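Local coordinates for protein flavodoxin (Fusobacterium nucleatum, PDB 6OHK) that binds flavin mononucleotide and probably donates electrons to a number of redox enzymes, at residues I7-A12 with F27-D32; V19-E24 with N152-R157; N51-T56 with G159-E164. The protein carries 1 engineered substitution. One frame throughout, in Å; residues are numbered along the deposited sequence.

Overall arrangement
All three contacts lie on one face of the central sheet of the flavodoxin fold. Contacts 1 and 3 are buried and purely apolar across their segments, each setting side chains of a strand against a helix or its end; their strands, 7-11 and 51-59, are parallel neighbours. Contact 3 is the closer to the centre of the chain. Contact 2 joins the two helices that cover this face and is only partly buried, and there a carboxylate takes part beside a methyl and a proline ring. Helix 17-28 serves contacts 1 and 2, helix 154-166 contacts 2 and 3. Of the three, contact 2 comes nearest to the bound flavin mononucleotide.

Contact 1 (I7-A12 with F27-D32); sequences IGIFYA and FFLKKD
Leu29, which packs on Ile7 and Ile9, has its carbonyl O bonded by Asp32 N at 3.0 Å, closing a type I turn from Leu29 to Asp32. The turn follows directly on helix 17-28, where Leu29 is the first residue to leave helical backbone angles, and it directs the chain back towards the sheet. Across the contact itself everything is apolar. The forked end of Leu29 meets the two isoleucines tip to tip and shares its methyls between them: CD2 lies 3.8 Å from Ile7 CD1, while CD1 is 4.0 Å from Ile9 CD1 and within 4.1 Å of Ile7 CD1. Both isoleucines set CG1 beside the backbone N, opposite the carbonyl carbon, and then extend (chi2 158° in Ile7, 172° in Ile9), which carries each delta methyl out from the strand to the leucine. Residues 7 and 9 thus present one face of the strand to the helix end. The packing lies within a beta-alpha-beta unit, strand 7-11, helix 17-28 and strand 34-38. Phe34 of the returning strand touches both Ile9 and Leu29, Ile25 of the helix reaches Ile9, and Ile53 of strand 51-59 borders Ile7 on the next strand of the sheet.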
ATOM      1  N   ILE A   7      -7.455  10.313  -6.271  1.00 10.03           N
ATOM      2  CA  ILE A   7      -6.806   9.223  -5.556  1.00  9.62           C
ATOM      3  C   ILE A   7      -6.344   9.733  -4.199  1.00  9.62           C
ATOM      4  O   ILE A   7      -5.605  10.712  -4.111  1.00 10.91           O
ATOM      5  CB  ILE A   7      -5.621   8.711  -6.373  1.00 10.43           C
ATOM      6  CG1 ILE A   7      -6.084   8.166  -7.728  1.00 10.76           C
ATOM      7  CG2 ILE A   7      -4.873   7.638  -5.595  1.00 10.99           C
ATOM      8  CD1 ILE A   7      -4.989   8.122  -8.783  1.00 12.98           C
ATOM      9  N   GLY A   8      -6.777   9.067  -3.148  1.00  8.53           N
ATOM     10  CA  GLY A   8      -6.278   9.358  -1.809  1.00  8.53           C
ATOM     11  C   GLY A   8      -5.097   8.486  -1.461  1.00  8.01           C
ATOM     12  O   GLY A   8      -5.218   7.258  -1.489  1.00  8.27           O
ATOM     13  N   ILE A   9      -3.967   9.101  -1.155  1.00  8.59           N
ATOM     14  CA  ILE A   9      -2.739   8.402  -0.795  1.00  7.77           C
ATOM     15  C   ILE A   9      -2.513   8.586   0.692  1.00  8.03           C
ATOM     16  O   ILE A   9      -2.413   9.728   1.169  1.00  9.29           O
ATOM     17  CB  ILE A   9      -1.550   8.959  -1.587  1.00  8.60           C
ATOM     18  CG1 ILE A   9      -1.832   8.940  -3.089  1.00 10.14           C
ATOM     19  CG2 ILE A   9      -0.284   8.201  -1.225  1.00 10.15           C
ATOM     20  CD1 ILE A   9      -0.776   9.664  -3.897  1.00 12.92           C
ATOM     21  N   PHE A  10      -2.446   7.496   1.429  1.00  7.54           N
ATOM     22  CA  PHE A  10      -2.304   7.518   2.884  1.00  7.36           C
ATOM     23  C   PHE A  10      -1.067   6.721   3.259  1.00  7.55           C
ATOM     24  O   PHE A  10      -0.921   5.588   2.807  1.00  7.86           O
ATOM     25  CB  PHE A  10      -3.524   6.887   3.528  1.00  7.91           C
ATOM     26  CG  PHE A  10      -4.775   7.726   3.349  1.00  8.24           C
ATOM     27  CD1 PHE A  10      -5.516   7.699   2.160  1.00  8.11           C
ATOM     28  CD2 PHE A  10      -5.180   8.591   4.346  1.00  8.65           C
ATOM     29  CE1 PHE A  10      -6.597   8.521   1.995  1.00  9.14           C
ATOM     30  CE2 PHE A  10      -6.281   9.414   4.177  1.00  9.10           C
ATOM     31  CZ  PHE A  10      -6.972   9.375   3.013  1.00  9.67           C
ATOM     32  N   TYR A  11      -0.167   7.321   4.037  1.00  7.53           N
ATOM     33  CA  TYR A  11       1.091   6.662   4.377  1.00  7.49           C
ATOM     34  C   TYR A  11       1.436   6.910   5.833  1.00  7.77           C
ATOM     35  O   TYR A  11       0.897   7.808   6.476  1.00  8.77           O
ATOM     36  CB  TYR A  11       2.236   7.123   3.454  1.00  8.61           C
ATOM     37  CG  TYR A  11       2.725   8.492   3.780  1.00  9.68           C
ATOM     38  CD1 TYR A  11       2.073   9.618   3.309  1.00 10.93           C
ATOM     39  CD2 TYR A  11       3.842   8.678   4.600  1.00 10.74           C
ATOM     40  CE1 TYR A  11       2.505  10.890   3.649  1.00 12.95           C
ATOM     41  CE2 TYR A  11       4.272   9.956   4.945  1.00 13.67           C
ATOM     42  CZ  TYR A  11       3.592  11.046   4.461  1.00 12.79           C
ATOM     43  OH  TYR A  11       4.082  12.319   4.856  1.00 16.20           O
ATOM     44  N   ALA A  12       2.424   6.155   6.310  1.00  8.19           N
ATOM     45  CA  ALA A  12       3.093   6.422   7.566  1.00  8.73           C
ATOM     46  C   ALA A  12       4.570   6.186   7.353  1.00  8.43           C
ATOM     47  O   ALA A  12       4.964   5.462   6.450  1.00  9.14           O
ATOM     48  CB  ALA A  12       2.575   5.499   8.666  1.00 11.51           C
ATOM     49  N   PHE A  27       4.789  11.424  -8.408  1.00 11.09           N
ATOM     50  CA  PHE A  27       5.332  11.779  -9.712  1.00 11.30           C
ATOM     51  C   PHE A  27       4.684  10.969 -10.816  1.00 11.65           C
ATOM     52  O   PHE A  27       4.332  11.509 -11.877  1.00 12.11           O
ATOM     53  CB  PHE A  27       6.849  11.623  -9.719  1.00 12.39           C
ATOM     54  CG  PHE A  27       7.442  11.978 -11.043  1.00 14.58           C
ATOM     55  CD1 PHE A  27       7.730  13.269 -11.344  1.00 16.97           C
ATOM     56  CD2 PHE A  27       7.630  11.020 -11.989  1.00 15.42           C
ATOM     57  CE1 PHE A  27       8.244  13.596 -12.626  1.00 17.19           C
ATOM     58  CE2 PHE A  27       8.121  11.338 -13.251  1.00 20.27           C
ATOM     59  CZ  PHE A  27       8.405  12.623 -13.542  1.00 16.88           C
ATOM     60  N   PHE A  28       4.510   9.669 -10.624  1.00 11.60           N
ATOM     61  CA  PHE A  28       3.845   8.872 -11.648  1.00 13.65           C
ATOM     62  C   PHE A  28       2.389   9.263 -11.825  1.00 14.75           C
ATOM     63  O   PHE A  28       1.839   9.052 -12.924  1.00 18.85           O
ATOM     64  CB  PHE A  28       3.950   7.384 -11.334  1.00 16.91           C
ATOM     65  CG  PHE A  28       5.303   6.818 -11.561  1.00 17.09           C
ATOM     66  CD1 PHE A  28       5.832   6.751 -12.851  1.00 20.37           C
ATOM     67  CD2 PHE A  28       6.055   6.318 -10.506  1.00 17.54           C
ATOM     68  CE1 PHE A  28       7.097   6.221 -13.061  1.00 21.28           C
ATOM     69  CE2 PHE A  28       7.312   5.792 -10.716  1.00 20.90           C
ATOM     70  CZ  PHE A  28       7.834   5.732 -11.990  1.00 21.30           C
ATOM     71  N   LEU A  29       1.766   9.854 -10.817  1.00 12.77           N
ATOM     72  CA  LEU A  29       0.406  10.406 -10.902  1.00 14.54           C
ATOM     73  C   LEU A  29       0.393  11.915 -11.187  1.00 17.69           C
ATOM     74  O   LEU A  29      -0.594  12.609 -10.872  1.00 19.75           O
ATOM     75  CB  LEU A  29      -0.322  10.189  -9.588  1.00 13.72           C
ATOM     76  CG  LEU A  29      -0.527   8.766  -9.166  1.00 12.13           C
ATOM     77  CD1 LEU A  29      -1.067   8.721  -7.756  1.00 14.78           C
ATOM     78  CD2 LEU A  29      -1.453   8.041 -10.136  1.00 12.93           C
ATOM     79  N   LYS A  30       1.462  12.433 -11.800  1.00 17.99           N
ATOM     80  CA  LYS A  30       1.611  13.882 -11.961  1.00 24.32           C
ATOM     81  C   LYS A  30       0.379  14.519 -12.586  1.00 17.01           C
ATOM     82  O   LYS A  30      -0.012  15.626 -12.202  1.00 32.54           O
ATOM     83  CB  LYS A  30       2.800  14.204 -12.879  1.00 33.36           C
ATOM     84  CG  LYS A  30       4.187  14.159 -12.272  1.00 45.58           C
ATOM     85  CD  LYS A  30       4.984  15.416 -12.555  1.00 54.79           C
ATOM     86  CE  LYS A  30       4.888  16.407 -11.411  1.00 48.05           C
ATOM     87  NZ  LYS A  30       5.504  15.851 -10.173  1.00 48.11           N
ATOM     88  N   LYS A  31      -0.182  13.890 -13.612  1.00 19.22           N
ATOM     89  CA  LYS A  31      -1.277  14.445 -14.410  1.00 25.09           C
ATOM     90  C   LYS A  31      -2.665  14.031 -13.927  1.00 26.01           C
ATOM     91  O   LYS A  31      -3.661  14.309 -14.604  1.00 24.41           O
ATOM     92  CB  LYS A  31      -1.145  13.965 -15.870  1.00 31.49           C
ATOM     93  CG  LYS A  31       0.155  14.334 -16.573  1.00 43.47           C
ATOM     94  CD  LYS A  31       0.681  15.712 -16.174  1.00 51.92           C
ATOM     95  CE  LYS A  31      -0.297  16.832 -16.508  1.00 45.75           C
ATOM     96  NZ  LYS A  31       0.097  18.108 -15.843  1.00 57.12           N
ATOM     97  N   ASP A  32      -2.743  13.322 -12.825  1.00 15.01           N
ATOM     98  CA  ASP A  32      -3.967  12.798 -12.251  1.00 14.92           C
ATOM     99  C   ASP A  32      -4.168  13.464 -10.902  1.00 14.47           C
ATOM    100  O   ASP A  32      -3.198  13.773 -10.207  1.00 20.31           O
ATOM    101  CB  ASP A  32      -3.799  11.293 -12.019  1.00 16.91           C
ATOM    102  CG  ASP A  32      -3.476  10.542 -13.294  1.00 24.96           C
ATOM    103  OD1 ASP A  32      -4.146  10.789 -14.313  1.00 24.11           O
ATOM    104  OD2 ASP A  32      -2.549   9.704 -13.278  1.00 26.88           O
TER

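Contact 2 (V19-E24 with N152-R157); sequences VGIVDE and NLTPKR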
ATOM      1  N   VAL A  19       8.439   8.233   2.732  1.00 11.07           N
ATOM      2  CA  VAL A  19       8.167   9.537   2.127  1.00 11.56           C
ATOM      3  C   VAL A  19       8.689   9.574   0.708  1.00 12.54           C
ATOM      4  O   VAL A  19       8.033  10.105  -0.205  1.00 12.91           O
ATOM      5  CB  VAL A  19       8.794  10.667   2.982  1.00 13.53           C
ATOM      6  CG1 VAL A  19       8.694  12.035   2.284  1.00 19.32           C
ATOM      7  CG2 VAL A  19       8.162  10.715   4.353  1.00 17.79           C
ATOM      8  N   GLY A  20       9.890   9.049   0.497  1.00 12.12           N
ATOM      9  CA  GLY A  20      10.446   9.032  -0.824  1.00 13.55           C
ATOM     10  C   GLY A  20       9.626   8.200  -1.774  1.00 12.26           C
ATOM     11  O   GLY A  20       9.473   8.557  -2.940  1.00 13.75           O
ATOM     12  N   ILE A  21       9.117   7.059  -1.301  1.00 10.74           N
ATOM     13  CA  ILE A  21       8.256   6.221  -2.124  1.00 10.30           C
ATOM     14  C   ILE A  21       6.988   6.975  -2.497  1.00  9.09           C
ATOM     15  O   ILE A  21       6.536   6.922  -3.643  1.00 10.24           O
ATOM     16  CB  ILE A  21       7.938   4.901  -1.386  1.00 10.20           C
ATOM     17  CG1 ILE A  21       9.127   3.947  -1.335  1.00 15.59           C
ATOM     18  CG2 ILE A  21       6.706   4.222  -1.946  1.00 11.71           C
ATOM     19  CD1 ILE A  21      10.122   4.009  -2.388  1.00 27.22           C
ATOM     20  N   VAL A  22       6.394   7.683  -1.547  1.00  8.63           N
ATOM     21  CA  VAL A  22       5.210   8.460  -1.845  1.00  9.58           C
ATOM     22  C   VAL A  22       5.520   9.527  -2.876  1.00  9.25           C
ATOM     23  O   VAL A  22       4.719   9.769  -3.782  1.00 10.37           O
ATOM     24  CB  VAL A  22       4.617   9.024  -0.547  1.00  9.78           C
ATOM     25  CG1 VAL A  22       3.545  10.093  -0.817  1.00 12.51           C
ATOM     26  CG2 VAL A  22       4.081   7.887   0.298  1.00 11.71           C
ATOM     27  N   ASP A  23       6.675  10.174  -2.774  1.00 11.09           N
ATOM     28  CA  ASP A  23       7.063  11.152  -3.790  1.00 11.35           C
ATOM     29  C   ASP A  23       7.161  10.528  -5.172  1.00 12.00           C
ATOM     30  O   ASP A  23       6.761  11.146  -6.170  1.00 12.69           O
ATOM     31  CB  ASP A  23       8.404  11.790  -3.422  1.00 16.92           C
ATOM     32  CG  ASP A  23       8.300  12.772  -2.274  1.00 28.09           C
ATOM     33  OD1 ASP A  23       7.186  13.265  -1.985  1.00 31.26           O
ATOM     34  OD2 ASP A  23       9.361  13.065  -1.672  1.00 38.79           O
ATOM     35  N   GLU A  24       7.664   9.304  -5.266  1.00 11.06           N
ATOM     36  CA  GLU A  24       7.708   8.617  -6.548  1.00 12.29           C
ATOM     37  C   GLU A  24       6.313   8.299  -7.064  1.00 10.59           C
ATOM     38  O   GLU A  24       6.028   8.477  -8.261  1.00 11.82           O
ATOM     39  CB  GLU A  24       8.564   7.350  -6.439  1.00 14.33           C
ATOM     40  CG  GLU A  24      10.002   7.689  -6.100  1.00 21.60           C
ATOM     41  CD  GLU A  24      10.958   6.511  -6.034  1.00 35.18           C
ATOM     42  OE1 GLU A  24      11.372   6.042  -7.108  1.00 30.41           O
ATOM     43  OE2 GLU A  24      11.321   6.082  -4.911  1.00 24.27           O
ATOM     44  N   ASN A 152      17.268  -0.124  -6.614  1.00 13.64           N
ATOM     45  CA  ASN A 152      17.274   0.202  -8.028  1.00 15.04           C
ATOM     46  C   ASN A 152      16.050  -0.305  -8.748  1.00 16.70           C
ATOM     47  O   ASN A 152      15.756   0.174  -9.850  1.00 17.64           O
ATOM     48  CB  ASN A 152      18.518  -0.349  -8.698  1.00 18.58           C
ATOM     49  CG  ASN A 152      19.771   0.347  -8.232  1.00 26.79           C
ATOM     50  OD1 ASN A 152      19.746   1.527  -7.867  1.00 36.29           O
ATOM     51  ND2 ASN A 152      20.884  -0.379  -8.249  1.00 39.06           N
ATOM     52  N   LEU A 153      15.342  -1.259  -8.164  1.00 13.33           N
ATOM     53  CA  LEU A 153      14.137  -1.806  -8.759  1.00 14.14           C
ATOM     54  C   LEU A 153      12.903  -0.989  -8.429  1.00 12.30           C
ATOM     55  O   LEU A 153      11.869  -1.182  -9.065  1.00 13.21           O
ATOM     56  CB  LEU A 153      13.936  -3.237  -8.266  1.00 12.52           C
ATOM     57  CG  LEU A 153      15.063  -4.213  -8.595  1.00 15.60           C
ATOM     58  CD1 LEU A 153      14.726  -5.636  -8.209  1.00 16.90           C
ATOM     59  CD2 LEU A 153      15.472  -4.163 -10.070  1.00 23.15           C
ATOM     60  N   THR A 154      12.989  -0.073  -7.491  1.00 12.67           N
ATOM     61  CA  THR A 154      11.787   0.607  -7.016  1.00 13.25           C
ATOM     62  C   THR A 154      11.125   1.427  -8.092  1.00 14.93           C
ATOM     63  O   THR A 154       9.887   1.338  -8.228  1.00 13.49           O
ATOM     64  CB  THR A 154      12.129   1.423  -5.776  1.00 12.87           C
ATOM     65  OG1 THR A 154      12.360   0.508  -4.697  1.00 13.41           O
ATOM     66  CG2 THR A 154      10.998   2.380  -5.409  1.00 14.58           C
ATOM     67  N   PRO A 155      11.833   2.256  -8.860  1.00 13.62           N
ATOM     68  CA  PRO A 155      11.104   3.084  -9.838  1.00 15.59           C
ATOM     69  C   PRO A 155      10.284   2.283 -10.826  1.00 16.48           C
ATOM     70  O   PRO A 155       9.121   2.641 -11.095  1.00 15.55           O
ATOM     71  CB  PRO A 155      12.220   3.887 -10.519  1.00 18.27           C
ATOM     72  CG  PRO A 155      13.284   3.967  -9.477  1.00 20.06           C
ATOM     73  CD  PRO A 155      13.238   2.674  -8.717  1.00 16.22           C
ATOM     74  N   LYS A 156      10.833   1.224 -11.417  1.00 14.90           N
ATOM     75  CA  LYS A 156      10.056   0.418 -12.352  1.00 15.67           C
ATOM     76  C   LYS A 156       8.940  -0.329 -11.639  1.00 13.28           C
ATOM     77  O   LYS A 156       7.823  -0.474 -12.172  1.00 13.63           O
ATOM     78  CB  LYS A 156      10.957  -0.558 -13.108  1.00 19.53           C
ATOM     79  CG  LYS A 156      10.202  -1.523 -14.009  1.00 24.46           C
ATOM     80  CD  LYS A 156      11.154  -2.393 -14.811  1.00 33.43           C
ATOM     81  CE  LYS A 156      10.628  -2.638 -16.214  1.00 43.79           C
ATOM     82  NZ  LYS A 156       9.296  -3.299 -16.216  1.00 33.47           N
ATOM     83  N   ARG A 157       9.212  -0.812 -10.423  1.00 11.99           N
ATOM     84  CA  ARG A 157       8.156  -1.499  -9.688  1.00 11.69           C
ATOM     85  C   ARG A 157       6.970  -0.581  -9.468  1.00 10.43           C
ATOM     86  O   ARG A 157       5.816  -0.971  -9.711  1.00 10.47           O
ATOM     87  CB  ARG A 157       8.668  -2.036  -8.360  1.00 11.54           C
ATOM     88  CG  ARG A 157       9.487  -3.303  -8.486  1.00 11.24           C
ATOM     89  CD  ARG A 157      10.105  -3.735  -7.185  1.00 11.09           C
ATOM     90  NE  ARG A 157      10.660  -5.076  -7.292  1.00 11.69           N
ATOM     91  CZ  ARG A 157      11.438  -5.634  -6.373  1.00 11.04           C
ATOM     92  NH1 ARG A 157      11.847  -4.953  -5.321  1.00 11.14           N
ATOM     93  NH2 ARG A 157      11.806  -6.890  -6.520  1.00 11.75           N
TER
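The carboxylate of Glu24 meets two residues with its two oxygens: OE2 comes within 3.7 Å of Thr154 CG2, and OE1 lies 3.7 Å from Pro155 CG. A second flat group, the guanidinium of Arg157, carries Leu153 CD1 on one face, the methyl 3.6 Å off the guanidinium plane and displaced toward its margin, while Arg157 NH1 bonds Gln150 OE1. The setting is the helix layer on one side of the flavodoxin alpha/beta sandwich, where helix 17-28 packs beside the start of helix 154-166. No hydrogen bond joins the two segments, and both carboxylate oxygens rest against C-H groups. Closer to the sheet, Ile21 and Thr154 are buried, and Leu145 of strand 139-145 touches Ile21. Ile21 belongs to the same helix as the FMN-binding Thr17 and Thr18, and its side chain is about 7 Å from the bound flavin mononucleotide. Thr154 divides its two branches: OG1 bonds Glu147 OE2, whereas CG2, opposite the backbone N (chi1 -72° places OG1 beside that N), faces the first helix. There the side chains of Thr154 and Ile21 cross at about a right angle, Thr154 CG2 lying 3.5 Å from Ile21 CD1, whose torsion is nearly eclipsed (chi2 -28°).

Contact 3 (N51-T56 with G159-E164); sequences NLILVT and GDWITE
Aliphatic packing joins Ile53 to Ile162 through their delta methyls, the CD1 atoms of Ile53 and Ile162 lying 3.9 Å apart. The two side chains cross at about a right angle. That of Ile53 is extended and leaves the strand in the direction of the helix. In Ile162 the side chain sets out across the direction of the strand, and the turn at its end (chi2 -68°) brings CD1 round to it.

The aromatic contact uses the other branch of Ile53. Its CG2 sits at the edge of the Trp161 ring, near the ring plane, 4.1 Å from Trp161 CZ3 and 4.2 Å from Trp161 CH2. The indole therefore offers the rim of its six-membered ring, and not a face, to the methyl, and the two side chains run past each other in opposite senses. Trp161 gets there with CG opposite the backbone N (chi1 -174°), the benzene half reaching inward over the sheet.

Polar interactions bind each partner to its surroundings instead of to the other. The buried indole N-H is satisfied by a hydrogen bond from Trp161 NE1 to Gly120 O, which probably helps to hold the ring's orientation. The backbone of Ile53 pairs with Gly8 and Phe10 of strand 7-11.

In the fold, this is helix 154-166 laid against the central strand 51-59. Ile25 of helix 17-28 touches both Ile53 and Ile162, linking the two helices above the sheet, while Ile7 of strand 7-11 touches Ile53 and Val88 of strand 84-90 meets Trp161.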
ATOM      1  N   ASN A  51     -10.865   5.892  -4.873  1.00  9.39           N
ATOM      2  CA  ASN A  51      -9.605   5.326  -5.303  1.00  9.26           C
ATOM      3  C   ASN A  51      -8.586   5.609  -4.213  1.00  8.54           C
ATOM      4  O   ASN A  51      -8.429   6.766  -3.817  1.00  9.42           O
ATOM      5  CB  ASN A  51      -9.136   6.012  -6.587  1.00 10.31           C
ATOM      6  CG  ASN A  51     -10.075   5.790  -7.745  1.00 10.09           C
ATOM      7  OD1 ASN A  51     -10.688   4.731  -7.845  1.00 11.05           O
ATOM      8  ND2 ASN A  51     -10.176   6.780  -8.635  1.00 11.02           N
ATOM      9  N   LEU A  52      -7.900   4.573  -3.724  1.00  7.98           N
ATOM     10  CA  LEU A  52      -6.995   4.694  -2.588  1.00  8.16           C
ATOM     11  C   LEU A  52      -5.696   3.967  -2.843  1.00  7.50           C
ATOM     12  O   LEU A  52      -5.671   2.888  -3.435  1.00  8.61           O
ATOM     13  CB  LEU A  52      -7.643   4.054  -1.367  1.00  8.29           C
ATOM     14  CG  LEU A  52      -8.807   4.822  -0.753  1.00  9.79           C
ATOM     15  CD1 LEU A  52      -9.596   3.918   0.175  1.00 12.76           C
ATOM     16  CD2 LEU A  52      -8.327   6.038   0.017  1.00 10.04           C
ATOM     17  N   ILE A  53      -4.617   4.560  -2.349  1.00  7.88           N
ATOM     18  CA  ILE A  53      -3.315   3.903  -2.235  1.00  7.21           C
ATOM     19  C   ILE A  53      -2.882   4.015  -0.784  1.00  7.24           C
ATOM     20  O   ILE A  53      -2.739   5.132  -0.265  1.00  8.22           O
ATOM     21  CB  ILE A  53      -2.288   4.560  -3.164  1.00  7.50           C
ATOM     22  CG1 ILE A  53      -2.717   4.434  -4.624  1.00  8.60           C
ATOM     23  CG2 ILE A  53      -0.888   3.965  -2.919  1.00  9.11           C
ATOM     24  CD1 ILE A  53      -1.842   5.215  -5.599  1.00  9.74           C
ATOM     25  N   LEU A  54      -2.717   2.885  -0.113  1.00  7.37           N
ATOM     26  CA  LEU A  54      -2.356   2.836   1.306  1.00  7.15           C
ATOM     27  C   LEU A  54      -0.961   2.259   1.415  1.00  7.52           C
ATOM     28  O   LEU A  54      -0.689   1.195   0.860  1.00  8.54           O
ATOM     29  CB  LEU A  54      -3.338   1.958   2.090  1.00  8.01           C
ATOM     30  CG  LEU A  54      -4.822   2.196   1.820  1.00  8.86           C
ATOM     31  CD1 LEU A  54      -5.638   1.289   2.736  1.00 10.58           C
ATOM     32  CD2 LEU A  54      -5.257   3.636   1.990  1.00  8.50           C
ATOM     33  N   VAL A  55      -0.069   2.978   2.086  1.00  7.01           N
ATOM     34  CA  VAL A  55       1.367   2.690   2.090  1.00  7.88           C
ATOM     35  C   VAL A  55       1.850   2.550   3.524  1.00  7.86           C
ATOM     36  O   VAL A  55       1.595   3.415   4.363  1.00  8.13           O
ATOM     37  CB  VAL A  55       2.141   3.828   1.403  1.00  8.71           C
ATOM     38  CG1 VAL A  55       3.612   3.457   1.280  1.00  9.64           C
ATOM     39  CG2 VAL A  55       1.527   4.216   0.066  1.00  8.85           C
ATOM     40  N   THR A  56       2.578   1.481   3.807  1.00  7.69           N
ATOM     41  CA  THR A  56       3.194   1.339   5.125  1.00  7.61           C
ATOM     42  C   THR A  56       4.528   0.609   5.058  1.00  8.45           C
ATOM     43  O   THR A  56       4.645  -0.390   4.351  1.00  8.76           O
ATOM     44  CB  THR A  56       2.261   0.625   6.125  1.00  9.36           C
ATOM     45  OG1 THR A  56       2.827   0.678   7.445  1.00  9.02           O
ATOM     46  CG2 THR A  56       1.986  -0.830   5.728  1.00 10.44           C
ATOM     47  N   GLY A 159       6.245   2.342 -11.144  1.00 12.67           N
ATOM     48  CA  GLY A 159       5.631   2.793 -12.392  1.00 13.18           C
ATOM     49  C   GLY A 159       4.750   1.734 -13.012  1.00 12.87           C
ATOM     50  O   GLY A 159       3.643   2.020 -13.473  1.00 13.53           O
ATOM     51  N   ASP A 160       5.221   0.494 -13.042  1.00 13.23           N
ATOM     52  CA  ASP A 160       4.418  -0.577 -13.595  1.00 13.20           C
ATOM     53  C   ASP A 160       3.155  -0.793 -12.776  1.00 11.72           C
ATOM     54  O   ASP A 160       2.082  -1.065 -13.319  1.00 13.10           O
ATOM     55  CB  ASP A 160       5.200  -1.886 -13.585  1.00 14.46           C
ATOM     56  CG  ASP A 160       6.306  -1.947 -14.615  1.00 19.61           C
ATOM     57  OD1 ASP A 160       6.413  -1.057 -15.486  1.00 20.22           O
ATOM     58  OD2 ASP A 160       7.079  -2.937 -14.518  1.00 20.11           O
ATOM     59  N   TRP A 161       3.275  -0.714 -11.449  1.00 11.07           N
ATOM     60  CA  TRP A 161       2.125  -0.956 -10.582  1.00  9.67           C
ATOM     61  C   TRP A 161       1.069   0.139 -10.717  1.00 10.83           C
ATOM     62  O   TRP A 161      -0.127  -0.144 -10.768  1.00 10.94           O
ATOM     63  CB  TRP A 161       2.640  -1.049  -9.150  1.00  9.92           C
ATOM     64  CG  TRP A 161       1.645  -1.433  -8.120  1.00  9.63           C
ATOM     65  CD1 TRP A 161       1.161  -2.684  -7.888  1.00 10.55           C
ATOM     66  CD2 TRP A 161       1.030  -0.577  -7.152  1.00  9.23           C
ATOM     67  NE1 TRP A 161       0.296  -2.670  -6.833  1.00 10.73           N
ATOM     68  CE2 TRP A 161       0.182  -1.387  -6.368  1.00  9.05           C
ATOM     69  CE3 TRP A 161       1.104   0.780  -6.881  1.00  9.77           C
ATOM     70  CZ2 TRP A 161      -0.545  -0.883  -5.298  1.00  9.76           C
ATOM     71  CZ3 TRP A 161       0.351   1.270  -5.819  1.00 10.28           C
ATOM     72  CH2 TRP A 161      -0.445   0.435  -5.059  1.00  9.72           C
ATOM     73  N   ILE A 162       1.511   1.392 -10.761  1.00 10.33           N
ATOM     74  CA  ILE A 162       0.566   2.494 -10.942  1.00 10.74           C
ATOM     75  C   ILE A 162      -0.195   2.327 -12.258  1.00 12.53           C
ATOM     76  O   ILE A 162      -1.420   2.518 -12.323  1.00 12.07           O
ATOM     77  CB  ILE A 162       1.293   3.844 -10.848  1.00 11.19           C
ATOM     78  CG1 ILE A 162       1.794   4.098  -9.428  1.00 11.28           C
ATOM     79  CG2 ILE A 162       0.418   4.994 -11.338  1.00 13.06           C
ATOM     80  CD1 ILE A 162       0.720   4.323  -8.383  1.00 14.04           C
ATOM     81  N   THR A 163       0.510   1.942 -13.326  1.00 12.36           N
ATOM     82  CA  THR A 163      -0.170   1.719 -14.599  1.00 12.59           C
ATOM     83  C   THR A 163      -1.247   0.656 -14.465  1.00 13.63           C
ATOM     84  O   THR A 163      -2.357   0.804 -15.010  1.00 14.58           O
ATOM     85  CB  THR A 163       0.859   1.342 -15.655  1.00 14.48           C
ATOM     86  OG1 THR A 163       1.710   2.463 -15.870  1.00 18.03           O
ATOM     87  CG2 THR A 163       0.242   0.947 -16.981  1.00 18.41           C
ATOM     88  N   GLU A 164      -0.958  -0.432 -13.746  1.00 13.45           N
ATOM     89  CA  GLU A 164      -1.938  -1.490 -13.586  1.00 13.07           C
ATOM     90  C   GLU A 164      -3.130  -1.047 -12.763  1.00 12.95           C
ATOM     91  O   GLU A 164      -4.276  -1.303 -13.144  1.00 14.07           O
ATOM     92  CB  GLU A 164      -1.308  -2.732 -12.974  1.00 16.32           C
ATOM     93  CG  GLU A 164      -0.374  -3.472 -13.916  1.00 29.24           C
ATOM     94  CD  GLU A 164      -0.981  -3.698 -15.296  1.00 43.93           C
ATOM     95  OE1 GLU A 164      -0.397  -3.206 -16.290  1.00 30.90           O
ATOM     96  OE2 GLU A 164      -2.050  -4.342 -15.373  1.00 46.08           O
TER